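PDB 3FAW: reticulocyte binding protein, which probably hydrolyses the alpha-1,6 linkages of pullulan and related branched glucans, as the surface pullulanase SAP of Group B Streptococcus. Local coordinates for residues I80-D84 against I96-F100; T159-K165 against G200-E206; V214-D218 against D235-A241; L576-D580 against G624-R628; K584-P590 against T648-K654. All blocks are in the same frame, centred on the assembly; numbering follows the deposited sequence.

Contacts 2 and 3 are neighbours, their centres about 9 Å apart: both build on the CBM48-like antiparallel sheet, through adjacent strands 202-209 and 212-216. Contact 2 is buried and held by regular strand bonds, with a calcium ion at one end; contact 3 is partly buried and lays a loop beside the sheet through waters, a salt bridge and a leucine. Contacts 4 and 5 share helix 578-586 on the barrel domain, one at its start, buried and rich in side-chain hydrogen bonds, the other at its more exposed end, with one short lysine-to-carbonyl bond and otherwise longer polar links. Contact 1 stands apart, a partly buried, bulged hairpin about 66 Å from contact 4 between centres.

Contact 1 of 5, residues I80-D84 against I96-F100; sequences IQISD and IKGDF
The carbonyl oxygen of Lys-97 gathers two groups from the opposite strand. Ser-83 N gives Lys-97 O a 2.8 Å hydrogen bond, noticeably bent at the hydrogen (138°), and the Ile-82 CA hydrogen adds a weaker CA-H...O contact, with Ile-82 CA 3.6 Å from Lys-97 O. A straighter bond runs the other way, Lys-97 N to Asp-84 O at 2.9 Å. Ser-83 and Asp-84 therefore both face Lys-97, a classic beta bulge. Beyond it, where direct backbone bonding has stopped, one water bridges the strands, giving a hydrogen to Gln-81 O and accepting one from Asp-99 N at 2.9 Å. Ser-83 OG rests against bare Gly-98, 3.6 Å from Gly-98 CA. The apolar touches are made by CG2 methyls. That of Ile-82 meets Ile-96 CG2 at 4.0 Å; that of Ile-80, placed anti to its own backbone N, reaches Phe-100 CE1 at 3.8 Å, coming at the ring obliquely. The Asp-84 carboxylate pairs with Lys-63. These two strands form the hairpin 79-88/93-98, flanked in the sheet by strand 71-73 next to the first and strand 50-55 next to the second, and Phe-107 meets the Phe-100 ring edge-to-face.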
# COMPACT_ATOMS: atom_id res chain seq x y z
N ILE A 80 -12.75 -43.48 -23.01
CA ILE A 80 -12.26 -42.48 -23.96
C ILE A 80 -10.98 -43.00 -24.63
O ILE A 80 -10.10 -43.54 -23.96
CB ILE A 80 -11.98 -41.12 -23.28
CG1 ILE A 80 -13.20 -40.64 -22.50
CG2 ILE A 80 -11.59 -40.07 -24.32
CD1 ILE A 80 -14.42 -40.36 -23.37
N GLN A 81 -10.90 -42.84 -25.95
CA GLN A 81 -9.76 -43.33 -26.72
C GLN A 81 -8.53 -42.45 -26.52
O GLN A 81 -8.60 -41.23 -26.68
CB GLN A 81 -10.12 -43.41 -28.21
CG GLN A 81 -9.08 -44.14 -29.07
CD GLN A 81 -9.60 -44.48 -30.46
OE1 GLN A 81 -10.56 -43.89 -30.94
NE2 GLN A 81 -8.95 -45.43 -31.11
N ILE A 82 -7.42 -43.08 -26.15
CA ILE A 82 -6.14 -42.39 -26.03
C ILE A 82 -5.47 -42.34 -27.40
O ILE A 82 -5.12 -43.38 -27.96
CB ILE A 82 -5.21 -43.10 -25.02
CG1 ILE A 82 -5.87 -43.13 -23.63
CG2 ILE A 82 -3.85 -42.41 -24.95
CD1 ILE A 82 -5.03 -43.80 -22.57
N SER A 83 -5.29 -41.13 -27.94
CA SER A 83 -4.66 -40.95 -29.25
C SER A 83 -3.16 -41.24 -29.21
O SER A 83 -2.63 -41.90 -30.10
CB SER A 83 -4.90 -39.53 -29.78
OG SER A 83 -6.27 -39.34 -30.09
N ASP A 84 -2.48 -40.75 -28.17
CA ASP A 84 -1.05 -41.01 -27.95
C ASP A 84 -0.66 -40.59 -26.52
O ASP A 84 -1.43 -39.90 -25.84
CB ASP A 84 -0.22 -40.22 -28.98
CG ASP A 84 1.19 -40.78 -29.14
OD1 ASP A 84 1.54 -41.80 -28.51
OD2 ASP A 84 1.96 -40.17 -29.91
N ILE A 96 -1.07 -37.17 -21.78
CA ILE A 96 -2.04 -38.04 -22.43
C ILE A 96 -2.84 -37.24 -23.45
O ILE A 96 -3.43 -36.21 -23.11
CB ILE A 96 -3.03 -38.65 -21.39
CG1 ILE A 96 -2.26 -39.28 -20.21
CG2 ILE A 96 -3.94 -39.67 -22.05
CD1 ILE A 96 -3.13 -39.55 -18.99
N LYS A 97 -2.87 -37.72 -24.70
CA LYS A 97 -3.56 -37.05 -25.80
C LYS A 97 -4.83 -37.79 -26.22
O LYS A 97 -4.88 -39.02 -26.20
CB LYS A 97 -2.64 -36.93 -27.02
CG LYS A 97 -1.37 -36.11 -26.79
CD LYS A 97 -0.52 -36.08 -28.04
CE LYS A 97 0.90 -35.60 -27.75
NZ LYS A 97 0.94 -34.15 -27.38
N GLY A 98 -5.83 -37.01 -26.63
CA GLY A 98 -7.13 -37.54 -27.05
C GLY A 98 -8.14 -36.41 -27.17
O GLY A 98 -7.78 -35.25 -27.04
N ASP A 99 -9.40 -36.75 -27.41
CA ASP A 99 -10.47 -35.75 -27.50
C ASP A 99 -11.18 -35.67 -26.15
O ASP A 99 -12.03 -36.50 -25.83
CB ASP A 99 -11.45 -36.11 -28.63
CG ASP A 99 -12.47 -35.00 -28.91
OD1 ASP A 99 -12.72 -34.15 -28.03
OD2 ASP A 99 -13.01 -34.99 -30.03
N PHE A 100 -10.82 -34.66 -25.36
CA PHE A 100 -11.34 -34.53 -23.99
C PHE A 100 -12.28 -33.33 -23.86
O PHE A 100 -11.91 -32.28 -23.35
CB PHE A 100 -10.18 -34.41 -23.00
CG PHE A 100 -9.20 -35.56 -23.08
CD1 PHE A 100 -9.63 -36.86 -22.87
CD2 PHE A 100 -7.86 -35.33 -23.33
CE1 PHE A 100 -8.72 -37.92 -22.93
CE2 PHE A 100 -6.95 -36.37 -23.39
CZ PHE A 100 -7.38 -37.68 -23.19
O HOH W 1 -10.40 -39.42 -27.81

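Contact 2 of 5, residues T159-K165 against G200-E206; sequences TMIIYDK and GYYYLYE. With CA (calcium ion), chain B.
Thr-159/Glu-206, Ile-161/Leu-204 and Tyr-163/Tyr-202 are successive hydrogen-bonded pairs of two antiparallel strands, their axes 156° apart and 4.6 Å at closest approach. On one face, Met-160 crosses Tyr-203 and Tyr-205: its SD lies 5.1 Å from the Tyr-203 ring centroid, an oblique Met-aromatic contact, and a bend at chi3 (-79°) carries Met-160 CE to 3.8 Å from Tyr-205 CE1. On the other face the Tyr-163 ring brings CE2 within 4.0 Å of Leu-204 CG. Past the paired residues, Lys-165 lays its chain over the Tyr-201 ring, CG 4.2 Å from the centroid in a CH-pi contact. Its carbonyl turns to the calcium ion, Lys-165 O binding at 2.4 Å and Tyr-202 OH at 2.6 Å. Four waters share the metal, one giving a hydrogen to Gly-200 O. Lys-363 O, from just before helix 367-381, completes the site and ties this CBM48-like sheet to the barrel domain. Strand 170-179 pairs with 157-164 from its other edge, while strands 212-216 and 241-242 both pair with 202-209.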
# COMPACT_ATOMS: atom_id res chain seq x y z
N THR A 159 -27.25 -19.82 -5.25
CA THR A 159 -28.47 -19.23 -4.71
C THR A 159 -28.12 -17.95 -3.96
O THR A 159 -27.19 -17.93 -3.16
CB THR A 159 -29.16 -20.20 -3.74
OG1 THR A 159 -29.45 -21.43 -4.42
CG2 THR A 159 -30.46 -19.60 -3.20
N MET A 160 -28.88 -16.88 -4.21
CA MET A 160 -28.73 -15.64 -3.46
C MET A 160 -29.64 -15.66 -2.23
O MET A 160 -30.82 -16.02 -2.33
CB MET A 160 -29.07 -14.42 -4.32
CG MET A 160 -28.71 -13.09 -3.67
SD MET A 160 -29.40 -11.65 -4.50
CE MET A 160 -28.28 -11.45 -5.89
N ILE A 161 -29.09 -15.30 -1.08
CA ILE A 161 -29.85 -15.14 0.14
C ILE A 161 -29.90 -13.65 0.46
O ILE A 161 -28.86 -13.00 0.53
CB ILE A 161 -29.20 -15.87 1.33
CG1 ILE A 161 -28.92 -17.34 0.98
CG2 ILE A 161 -30.10 -15.78 2.57
CD1 ILE A 161 -28.21 -18.09 2.09
N ILE A 162 -31.11 -13.13 0.66
CA ILE A 162 -31.31 -11.69 0.86
C ILE A 162 -31.72 -11.39 2.30
O ILE A 162 -32.58 -12.07 2.86
CB ILE A 162 -32.35 -11.13 -0.14
CG1 ILE A 162 -31.91 -11.43 -1.58
CG2 ILE A 162 -32.52 -9.63 0.05
CD1 ILE A 162 -32.80 -10.84 -2.65
N TYR A 163 -31.08 -10.38 2.89
CA TYR A 163 -31.26 -10.04 4.31
C TYR A 163 -31.82 -8.63 4.47
O TYR A 163 -31.45 -7.72 3.74
CB TYR A 163 -29.93 -10.15 5.06
CG TYR A 163 -29.25 -11.50 4.94
CD1 TYR A 163 -29.46 -12.50 5.90
CD2 TYR A 163 -28.41 -11.79 3.87
CE1 TYR A 163 -28.84 -13.73 5.79
CE2 TYR A 163 -27.79 -13.02 3.76
CZ TYR A 163 -28.01 -13.99 4.72
OH TYR A 163 -27.40 -15.22 4.60
N ASP A 164 -32.70 -8.48 5.46
CA ASP A 164 -33.36 -7.20 5.75
C ASP A 164 -32.36 -6.06 5.96
O ASP A 164 -31.44 -6.17 6.77
CB ASP A 164 -34.25 -7.35 7.00
CG ASP A 164 -35.06 -6.09 7.32
OD1 ASP A 164 -34.90 -5.06 6.62
OD2 ASP A 164 -35.86 -6.14 8.27
N LYS A 165 -32.56 -4.97 5.23
CA LYS A 165 -31.74 -3.77 5.35
C LYS A 165 -31.68 -3.22 6.78
O LYS A 165 -30.63 -2.74 7.21
CB LYS A 165 -32.27 -2.68 4.40
CG LYS A 165 -33.70 -2.23 4.66
CD LYS A 165 -34.16 -1.20 3.63
CE LYS A 165 -35.59 -0.74 3.92
NZ LYS A 165 -36.08 0.26 2.92
N GLY A 200 -30.24 -0.77 0.01
CA GLY A 200 -29.88 -1.01 1.41
C GLY A 200 -29.98 -2.45 1.89
O GLY A 200 -29.46 -2.79 2.95
N TYR A 201 -30.66 -3.31 1.13
CA TYR A 201 -30.75 -4.74 1.48
C TYR A 201 -29.40 -5.43 1.29
O TYR A 201 -28.56 -4.97 0.50
CB TYR A 201 -31.84 -5.45 0.67
CG TYR A 201 -33.25 -5.25 1.21
CD1 TYR A 201 -33.98 -4.10 0.90
CD2 TYR A 201 -33.85 -6.22 2.02
CE1 TYR A 201 -35.27 -3.92 1.39
CE2 TYR A 201 -35.14 -6.04 2.50
CZ TYR A 201 -35.84 -4.90 2.19
OH TYR A 201 -37.13 -4.73 2.67
N TYR A 202 -29.20 -6.53 2.01
CA TYR A 202 -27.92 -7.24 1.99
C TYR A 202 -28.07 -8.63 1.38
O TYR A 202 -29.16 -9.19 1.37
CB TYR A 202 -27.35 -7.34 3.40
CG TYR A 202 -27.28 -6.01 4.13
CD1 TYR A 202 -28.12 -5.75 5.22
CD2 TYR A 202 -26.39 -5.03 3.74
CE1 TYR A 202 -28.05 -4.53 5.90
CE2 TYR A 202 -26.32 -3.81 4.40
CZ TYR A 202 -27.15 -3.57 5.48
OH TYR A 202 -27.06 -2.36 6.14
N TYR A 203 -26.97 -9.18 0.87
CA TYR A 203 -27.00 -10.49 0.22
C TYR A 203 -25.72 -11.31 0.37
O TYR A 203 -24.61 -10.76 0.45
CB TYR A 203 -27.37 -10.35 -1.27
CG TYR A 203 -26.34 -9.64 -2.12
CD1 TYR A 203 -25.46 -10.36 -2.94
CD2 TYR A 203 -26.24 -8.25 -2.12
CE1 TYR A 203 -24.51 -9.71 -3.72
CE2 TYR A 203 -25.30 -7.59 -2.90
CZ TYR A 203 -24.44 -8.33 -3.70
OH TYR A 203 -23.50 -7.67 -4.47
N LEU A 204 -25.89 -12.63 0.42
CA LEU A 204 -24.80 -13.58 0.29
C LEU A 204 -25.16 -14.55 -0.84
O LEU A 204 -26.32 -14.63 -1.24
CB LEU A 204 -24.58 -14.35 1.59
CG LEU A 204 -23.99 -13.59 2.78
CD1 LEU A 204 -24.00 -14.45 4.04
CD2 LEU A 204 -22.57 -13.10 2.49
N TYR A 205 -24.16 -15.27 -1.35
CA TYR A 205 -24.39 -16.34 -2.32
C TYR A 205 -24.06 -17.69 -1.69
O TYR A 205 -22.99 -17.86 -1.11
CB TYR A 205 -23.51 -16.15 -3.56
CG TYR A 205 -23.96 -15.03 -4.47
CD1 TYR A 205 -25.18 -15.10 -5.14
CD2 TYR A 205 -23.14 -13.92 -4.69
CE1 TYR A 205 -25.59 -14.07 -5.98
CE2 TYR A 205 -23.54 -12.89 -5.54
CZ TYR A 205 -24.77 -12.98 -6.18
OH TYR A 205 -25.18 -11.96 -7.01
N GLU A 206 -24.99 -18.64 -1.80
CA GLU A 206 -24.74 -20.01 -1.38
C GLU A 206 -24.39 -20.88 -2.59
O GLU A 206 -25.22 -21.07 -3.48
CB GLU A 206 -25.94 -20.60 -0.63
CG GLU A 206 -25.62 -21.92 0.06
CD GLU A 206 -26.77 -22.44 0.91
OE1 GLU A 206 -27.86 -22.65 0.36
OE2 GLU A 206 -26.57 -22.62 2.13
CA CA B . -28.95 -1.07 7.35
O HOH W 2 -26.73 -23.42 -4.17
O HOH W 3 -29.31 -1.00 4.86
O HOH W 4 -30.02 -0.31 9.41
O HOH W 5 -28.32 -2.74 8.95
O HOH W 6 -30.28 0.89 6.65

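Contact 3 of 5, residues V214-D218 against D235-A241; sequences VKILD and DIKTAKA
Lys-215 stretches out fully beyond CG to set NZ on the carboxylate of Asp-235, a salt bridge in which NZ meets the syn lone pair of OD2 at 2.9 Å; its bond to OD1 is weak. Along the way Lys-215 CD passes 4.0 Å from Ile-236 CG1. Lys-237 instead folds at chi4 (69°), bringing its NZ beside Val-214 CG2 on the way to a salt bridge with Asp-403. Here the loop before strand 241-242 runs alongside strand 212-216 of the CBM48-like sheet in nearly the same direction, and water mediates the backbone contact. One water takes the Lys-215 N hydrogen and gives one to Asp-235 O. A second gives hydrogens to Lys-215 O and to Thr-238 OG1, 2.7 Å from the latter, and accepts from Lys-237 N. Thr-238 OG1 sits between its own N and carbonyl carbon (chi1 68°), from where it donates to Ala-239 O at 2.9 Å. Leu-217 has CG anti to the backbone N (chi1 168°), which sends CD1 to 3.7 Å from Ala-239 O and 4.0 Å from Ala-241 CB.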
# COMPACT_ATOMS: atom_id res chain seq x y z
N VAL A 214 -21.57 -23.63 0.76
CA VAL A 214 -20.89 -22.56 1.48
C VAL A 214 -21.43 -21.18 1.09
O VAL A 214 -21.81 -20.96 -0.06
CB VAL A 214 -19.35 -22.63 1.28
CG1 VAL A 214 -18.95 -22.24 -0.15
CG2 VAL A 214 -18.64 -21.78 2.32
N LYS A 215 -21.46 -20.26 2.05
CA LYS A 215 -21.98 -18.91 1.83
C LYS A 215 -20.84 -17.92 1.63
O LYS A 215 -19.97 -17.78 2.50
CB LYS A 215 -22.88 -18.48 3.00
CG LYS A 215 -24.15 -19.34 3.12
CD LYS A 215 -24.96 -19.05 4.37
CE LYS A 215 -26.14 -20.03 4.48
NZ LYS A 215 -27.00 -19.80 5.67
N ILE A 216 -20.84 -17.25 0.48
CA ILE A 216 -19.70 -16.40 0.07
C ILE A 216 -20.05 -14.92 -0.10
O ILE A 216 -21.22 -14.54 -0.20
CB ILE A 216 -19.01 -16.95 -1.24
CG1 ILE A 216 -19.89 -16.79 -2.48
CG2 ILE A 216 -18.62 -18.42 -1.06
CD1 ILE A 216 -19.80 -15.44 -3.16
N LEU A 217 -19.01 -14.09 -0.12
CA LEU A 217 -19.15 -12.64 -0.26
C LEU A 217 -18.85 -12.25 -1.70
O LEU A 217 -17.78 -12.56 -2.21
CB LEU A 217 -18.19 -11.91 0.69
CG LEU A 217 -17.99 -10.40 0.48
CD1 LEU A 217 -19.33 -9.67 0.48
CD2 LEU A 217 -17.05 -9.80 1.53
N ASP A 218 -19.81 -11.59 -2.35
CA ASP A 218 -19.62 -11.07 -3.70
C ASP A 218 -18.33 -10.24 -3.77
O ASP A 218 -18.24 -9.19 -3.12
CB ASP A 218 -20.84 -10.21 -4.09
CG ASP A 218 -20.83 -9.80 -5.56
OD1 ASP A 218 -19.86 -10.10 -6.28
OD2 ASP A 218 -21.82 -9.17 -5.98
N ASP A 235 -21.14 -21.07 9.63
CA ASP A 235 -22.09 -20.89 8.53
C ASP A 235 -21.85 -19.59 7.77
O ASP A 235 -21.70 -19.59 6.55
CB ASP A 235 -23.51 -20.92 9.07
CG ASP A 235 -24.55 -20.82 7.98
OD1 ASP A 235 -24.46 -21.60 7.01
OD2 ASP A 235 -25.45 -19.96 8.10
N ILE A 236 -21.84 -18.48 8.50
CA ILE A 236 -21.58 -17.16 7.91
C ILE A 236 -20.27 -16.62 8.49
O ILE A 236 -20.19 -16.33 9.68
CB ILE A 236 -22.75 -16.19 8.17
CG1 ILE A 236 -23.98 -16.63 7.36
CG2 ILE A 236 -22.36 -14.77 7.80
CD1 ILE A 236 -25.28 -16.00 7.82
N LYS A 237 -19.26 -16.49 7.64
CA LYS A 237 -17.91 -16.11 8.08
C LYS A 237 -17.33 -14.94 7.28
O LYS A 237 -16.11 -14.76 7.21
CB LYS A 237 -16.97 -17.33 8.02
CG LYS A 237 -17.15 -18.26 6.82
CD LYS A 237 -16.13 -19.40 6.88
CE LYS A 237 -16.54 -20.59 6.03
NZ LYS A 237 -16.48 -20.33 4.57
N THR A 238 -18.22 -14.15 6.70
CA THR A 238 -17.84 -12.95 5.97
C THR A 238 -18.87 -11.86 6.26
O THR A 238 -19.96 -12.13 6.78
CB THR A 238 -17.80 -13.17 4.44
OG1 THR A 238 -19.13 -13.41 3.94
CG2 THR A 238 -16.90 -14.34 4.08
N ALA A 239 -18.53 -10.63 5.90
CA ALA A 239 -19.50 -9.55 5.86
C ALA A 239 -20.51 -9.87 4.75
O ALA A 239 -20.27 -10.73 3.91
CB ALA A 239 -18.81 -8.22 5.60
N LYS A 240 -21.64 -9.17 4.78
CA LYS A 240 -22.67 -9.35 3.76
C LYS A 240 -22.60 -8.19 2.77
O LYS A 240 -22.40 -7.04 3.17
CB LYS A 240 -24.05 -9.43 4.41
CG LYS A 240 -24.22 -10.55 5.41
CD LYS A 240 -25.63 -10.58 5.99
CE LYS A 240 -25.77 -11.60 7.11
NZ LYS A 240 -25.10 -11.15 8.38
N ALA A 241 -22.75 -8.49 1.49
CA ALA A 241 -22.77 -7.44 0.46
C ALA A 241 -24.04 -6.60 0.58
O ALA A 241 -25.02 -7.02 1.20
CB ALA A 241 -22.67 -8.06 -0.93
O HOH W 7 -20.14 -15.84 4.68
O HOH W 8 -22.04 -21.50 4.67

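Contact 4 of 5, residues L576-D580 against G624-R628; sequences LTLHD and GRTKR
Thr-577 is the N-cap of helix 578-586, which follows the seventh strand of the TIM barrel, and meets the loop after the eighth through Arg-625. Its hydroxyl works in both directions: Thr-577 OG1 accepts the capping bond from Asp-580 N and donates to Arg-625 O at 2.7 Å. Arg-625 O also takes a hydrogen from a water that accepts from His-579 N, fastening the loop carbonyl to the first turn twice. Asp-580 spreads its carboxylate over three donors. Thr-626 OG1 gives a 2.6 Å bond to the syn lone pair of Asp-580 OD1, and Lys-627 N a nearly straight one (170°) to the syn lone pair of Asp-580 OD2 at 2.8 Å. The third, His-579 ND1, reaches Asp-580 OD1 at 3.0 Å from the anti side, in the imidazole plane but 24° out of the carboxylate's; this fixes the ring's rotation. So held, the buried carboxylate probably stays charged. Thr-577 CG2 packs on the extended Lys-627 chain, 3.8 Å from CG, and Lys-627 NZ continues to Ser-663. Helix 590-609 lies against His-579 through Ile-597 and His-598, Phe-659 of strand 658-660 touches Asp-580 and Thr-626, and the Arg-625 guanidinium reaches away to Ser-619 O and Asp-277.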
# COMPACT_ATOMS: atom_id res chain seq x y z
N LEU A 576 9.83 2.18 13.35
CA LEU A 576 9.89 3.32 14.27
C LEU A 576 9.66 4.65 13.54
O LEU A 576 10.07 4.79 12.38
CB LEU A 576 11.24 3.38 15.00
CG LEU A 576 11.57 2.24 15.96
CD1 LEU A 576 13.04 2.29 16.37
CD2 LEU A 576 10.67 2.28 17.19
N THR A 577 9.03 5.61 14.21
CA THR A 577 8.91 6.96 13.66
C THR A 577 10.30 7.58 13.54
O THR A 577 11.25 7.13 14.19
CB THR A 577 8.03 7.90 14.54
OG1 THR A 577 8.70 8.19 15.77
CG2 THR A 577 6.65 7.29 14.82
N LEU A 578 10.41 8.62 12.72
CA LEU A 578 11.68 9.32 12.52
C LEU A 578 12.27 9.84 13.84
O LEU A 578 13.48 9.73 14.06
CB LEU A 578 11.51 10.48 11.53
CG LEU A 578 12.78 11.24 11.14
CD1 LEU A 578 13.87 10.28 10.68
CD2 LEU A 578 12.45 12.29 10.08
N HIS A 579 11.43 10.41 14.69
CA HIS A 579 11.85 10.88 16.01
C HIS A 579 12.40 9.74 16.87
O HIS A 579 13.51 9.83 17.42
CB HIS A 579 10.66 11.53 16.73
CG HIS A 579 10.95 11.92 18.14
ND1 HIS A 579 10.77 11.06 19.20
CD2 HIS A 579 11.40 13.09 18.67
CE1 HIS A 579 11.11 11.68 20.32
NE2 HIS A 579 11.49 12.91 20.03
N ASP A 580 11.63 8.66 16.96
CA ASP A 580 11.96 7.53 17.84
C ASP A 580 13.21 6.77 17.39
O ASP A 580 13.98 6.31 18.23
CB ASP A 580 10.77 6.58 17.96
CG ASP A 580 9.57 7.20 18.68
OD1 ASP A 580 9.70 8.28 19.30
OD2 ASP A 580 8.49 6.59 18.64
N GLY A 624 7.69 15.56 14.54
CA GLY A 624 8.46 14.65 15.41
C GLY A 624 7.58 13.70 16.20
O GLY A 624 7.77 13.49 17.40
N ARG A 625 6.62 13.10 15.49
CA ARG A 625 5.68 12.14 16.06
C ARG A 625 6.38 10.97 16.77
O ARG A 625 7.41 10.47 16.30
CB ARG A 625 4.79 11.60 14.93
CG ARG A 625 3.74 10.59 15.32
CD ARG A 625 2.88 10.24 14.11
NE ARG A 625 2.02 9.10 14.35
CZ ARG A 625 1.06 8.68 13.52
NH1 ARG A 625 0.84 9.31 12.37
NH2 ARG A 625 0.33 7.62 13.84
N THR A 626 5.81 10.56 17.90
CA THR A 626 6.38 9.49 18.71
C THR A 626 5.35 8.40 19.02
O THR A 626 4.14 8.67 19.08
CB THR A 626 6.94 10.03 20.06
OG1 THR A 626 7.64 8.98 20.75
CG2 THR A 626 5.82 10.55 20.94
N LYS A 627 5.84 7.18 19.22
CA LYS A 627 5.02 6.04 19.61
C LYS A 627 5.56 5.40 20.90
O LYS A 627 5.66 4.17 21.00
CB LYS A 627 4.95 5.01 18.48
CG LYS A 627 4.28 5.54 17.22
CD LYS A 627 4.19 4.49 16.12
CE LYS A 627 3.50 5.07 14.88
NZ LYS A 627 3.52 4.17 13.69
N ARG A 628 5.89 6.24 21.88
CA ARG A 628 6.42 5.78 23.16
C ARG A 628 5.32 5.11 23.98
O ARG A 628 4.20 5.60 24.03
CB ARG A 628 7.02 6.95 23.95
CG ARG A 628 7.96 6.52 25.09
CD ARG A 628 8.03 7.53 26.23
NE ARG A 628 8.84 8.71 25.91
CZ ARG A 628 9.93 9.10 26.58
NH1 ARG A 628 10.39 8.44 27.64
NH2 ARG A 628 10.57 10.20 26.19
O HOH W 9 8.72 11.42 13.85

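Contact 5 of 5, residues K584-P590 against T648-K654; sequences KSINKDP and TLIEAVK
Thr-648 opens the run with its CG2 methyl against the Lys-584 chain, 4.0 Å from CD. At Leu-649 the backbone carbonyl accepts a hydrogen bond from the lysine ammonium: a bend at chi2 (62°) turns Lys-584 back, and NZ reaches Leu-649 O at 2.7 Å, almost head-on (172°). Ile-650 sets CG1 on the helix, 3.6 Å from Lys-584 CA, and begins a type I beta turn ending at Val-653. Within it, Glu-651 adds a long, weak salt bridge, OE1 to Lys-584 NZ at 3.3 Å, and Ala-652 CB sits 3.2 Å from the backbone O of Asn-587, the C-prime residue of the Schellman motif ending helix 578-586. Val-653 CG2 meets Pro-590 CD at 3.9 Å. Finally Lys-654 N donates to Asp-589 OD2 at 3.3 Å from above the carboxylate plane, while Asp-589 OD1 caps the next helix at Lys-591 N. With one short bond from Lys-584 and otherwise long polar links, the fit of turn to helix end probably relies on shape as much as on charge.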
# COMPACT_ATOMS: atom_id res chain seq x y z
N LYS A 584 16.72 6.36 19.40
CA LYS A 584 17.28 5.02 19.54
C LYS A 584 18.69 4.94 18.97
O LYS A 584 19.59 4.37 19.60
CB LYS A 584 16.38 3.98 18.85
CG LYS A 584 17.00 2.58 18.71
CD LYS A 584 17.29 1.94 20.06
CE LYS A 584 17.91 0.55 19.89
NZ LYS A 584 18.16 -0.10 21.21
N SER A 585 18.88 5.52 17.79
CA SER A 585 20.16 5.42 17.08
C SER A 585 21.32 6.11 17.81
O SER A 585 22.43 5.58 17.86
CB SER A 585 20.03 5.97 15.66
OG SER A 585 19.14 5.16 14.89
N ILE A 586 21.04 7.28 18.38
CA ILE A 586 22.03 8.00 19.20
C ILE A 586 22.01 7.57 20.67
O ILE A 586 22.87 7.98 21.45
CB ILE A 586 21.83 9.55 19.12
CG1 ILE A 586 20.55 9.99 19.83
CG2 ILE A 586 21.83 10.01 17.67
CD1 ILE A 586 20.21 11.47 19.66
N ASN A 587 21.02 6.76 21.05
CA ASN A 587 20.82 6.30 22.43
C ASN A 587 20.73 7.46 23.43
O ASN A 587 21.55 7.58 24.34
CB ASN A 587 21.93 5.32 22.84
CG ASN A 587 21.65 4.65 24.19
OD1 ASN A 587 22.53 4.53 25.04
ND2 ASN A 587 20.40 4.22 24.39
N LYS A 588 19.71 8.30 23.26
CA LYS A 588 19.47 9.41 24.18
C LYS A 588 18.00 9.50 24.61
O LYS A 588 17.09 9.14 23.85
CB LYS A 588 19.93 10.72 23.54
CG LYS A 588 21.44 10.82 23.39
CD LYS A 588 21.88 12.19 22.90
CE LYS A 588 23.39 12.32 22.90
NZ LYS A 588 23.83 13.69 22.51
N ASP A 589 17.78 9.96 25.84
CA ASP A 589 16.44 10.12 26.40
C ASP A 589 15.85 11.43 25.90
O ASP A 589 16.45 12.49 26.12
CB ASP A 589 16.51 10.12 27.93
CG ASP A 589 15.14 9.96 28.59
OD1 ASP A 589 14.10 10.15 27.92
OD2 ASP A 589 15.10 9.63 29.80
N PRO A 590 14.69 11.38 25.21
CA PRO A 590 13.98 12.60 24.80
C PRO A 590 13.64 13.57 25.95
O PRO A 590 13.39 14.75 25.69
CB PRO A 590 12.70 12.07 24.16
CG PRO A 590 13.03 10.69 23.72
CD PRO A 590 14.00 10.17 24.72
N THR A 648 10.58 -1.47 21.01
CA THR A 648 12.03 -1.32 20.95
C THR A 648 12.50 -0.55 22.19
O THR A 648 11.96 0.51 22.50
CB THR A 648 12.45 -0.56 19.67
OG1 THR A 648 12.18 -1.38 18.52
CG2 THR A 648 13.94 -0.20 19.70
N LEU A 649 13.50 -1.10 22.86
CA LEU A 649 14.06 -0.50 24.07
C LEU A 649 15.15 0.51 23.71
O LEU A 649 16.05 0.21 22.93
CB LEU A 649 14.67 -1.60 24.96
CG LEU A 649 15.27 -1.19 26.31
CD1 LEU A 649 14.19 -0.80 27.32
CD2 LEU A 649 16.13 -2.33 26.86
N ILE A 650 15.04 1.70 24.28
CA ILE A 650 16.13 2.68 24.25
C ILE A 650 16.76 2.69 25.64
O ILE A 650 16.14 3.14 26.61
CB ILE A 650 15.63 4.09 23.87
CG1 ILE A 650 15.22 4.14 22.39
CG2 ILE A 650 16.72 5.13 24.10
CD1 ILE A 650 14.11 3.21 22.01
N GLU A 651 17.99 2.20 25.73
CA GLU A 651 18.66 1.97 27.01
C GLU A 651 18.85 3.23 27.85
O GLU A 651 18.81 3.16 29.08
CB GLU A 651 20.03 1.30 26.78
CG GLU A 651 19.96 -0.20 26.45
CD GLU A 651 19.69 -0.51 24.98
OE1 GLU A 651 19.50 0.44 24.18
OE2 GLU A 651 19.66 -1.71 24.63
N ALA A 652 19.04 4.38 27.20
CA ALA A 652 19.33 5.64 27.89
C ALA A 652 18.11 6.27 28.57
O ALA A 652 18.26 7.18 29.38
CB ALA A 652 19.95 6.64 26.92
N VAL A 653 16.92 5.80 28.23
CA VAL A 653 15.68 6.33 28.81
C VAL A 653 15.43 5.76 30.20
O VAL A 653 15.51 4.54 30.41
CB VAL A 653 14.46 6.06 27.90
CG1 VAL A 653 13.17 6.51 28.58
CG2 VAL A 653 14.64 6.76 26.56
N LYS A 654 15.12 6.64 31.15
CA LYS A 654 14.91 6.26 32.55
C LYS A 654 13.46 5.83 32.80
O LYS A 654 13.22 4.74 33.34
CB LYS A 654 15.27 7.42 33.48
CG LYS A 654 16.71 7.89 33.37
CD LYS A 654 17.04 8.92 34.44
CE LYS A 654 18.49 9.38 34.35
NZ LYS A 654 18.74 10.19 33.13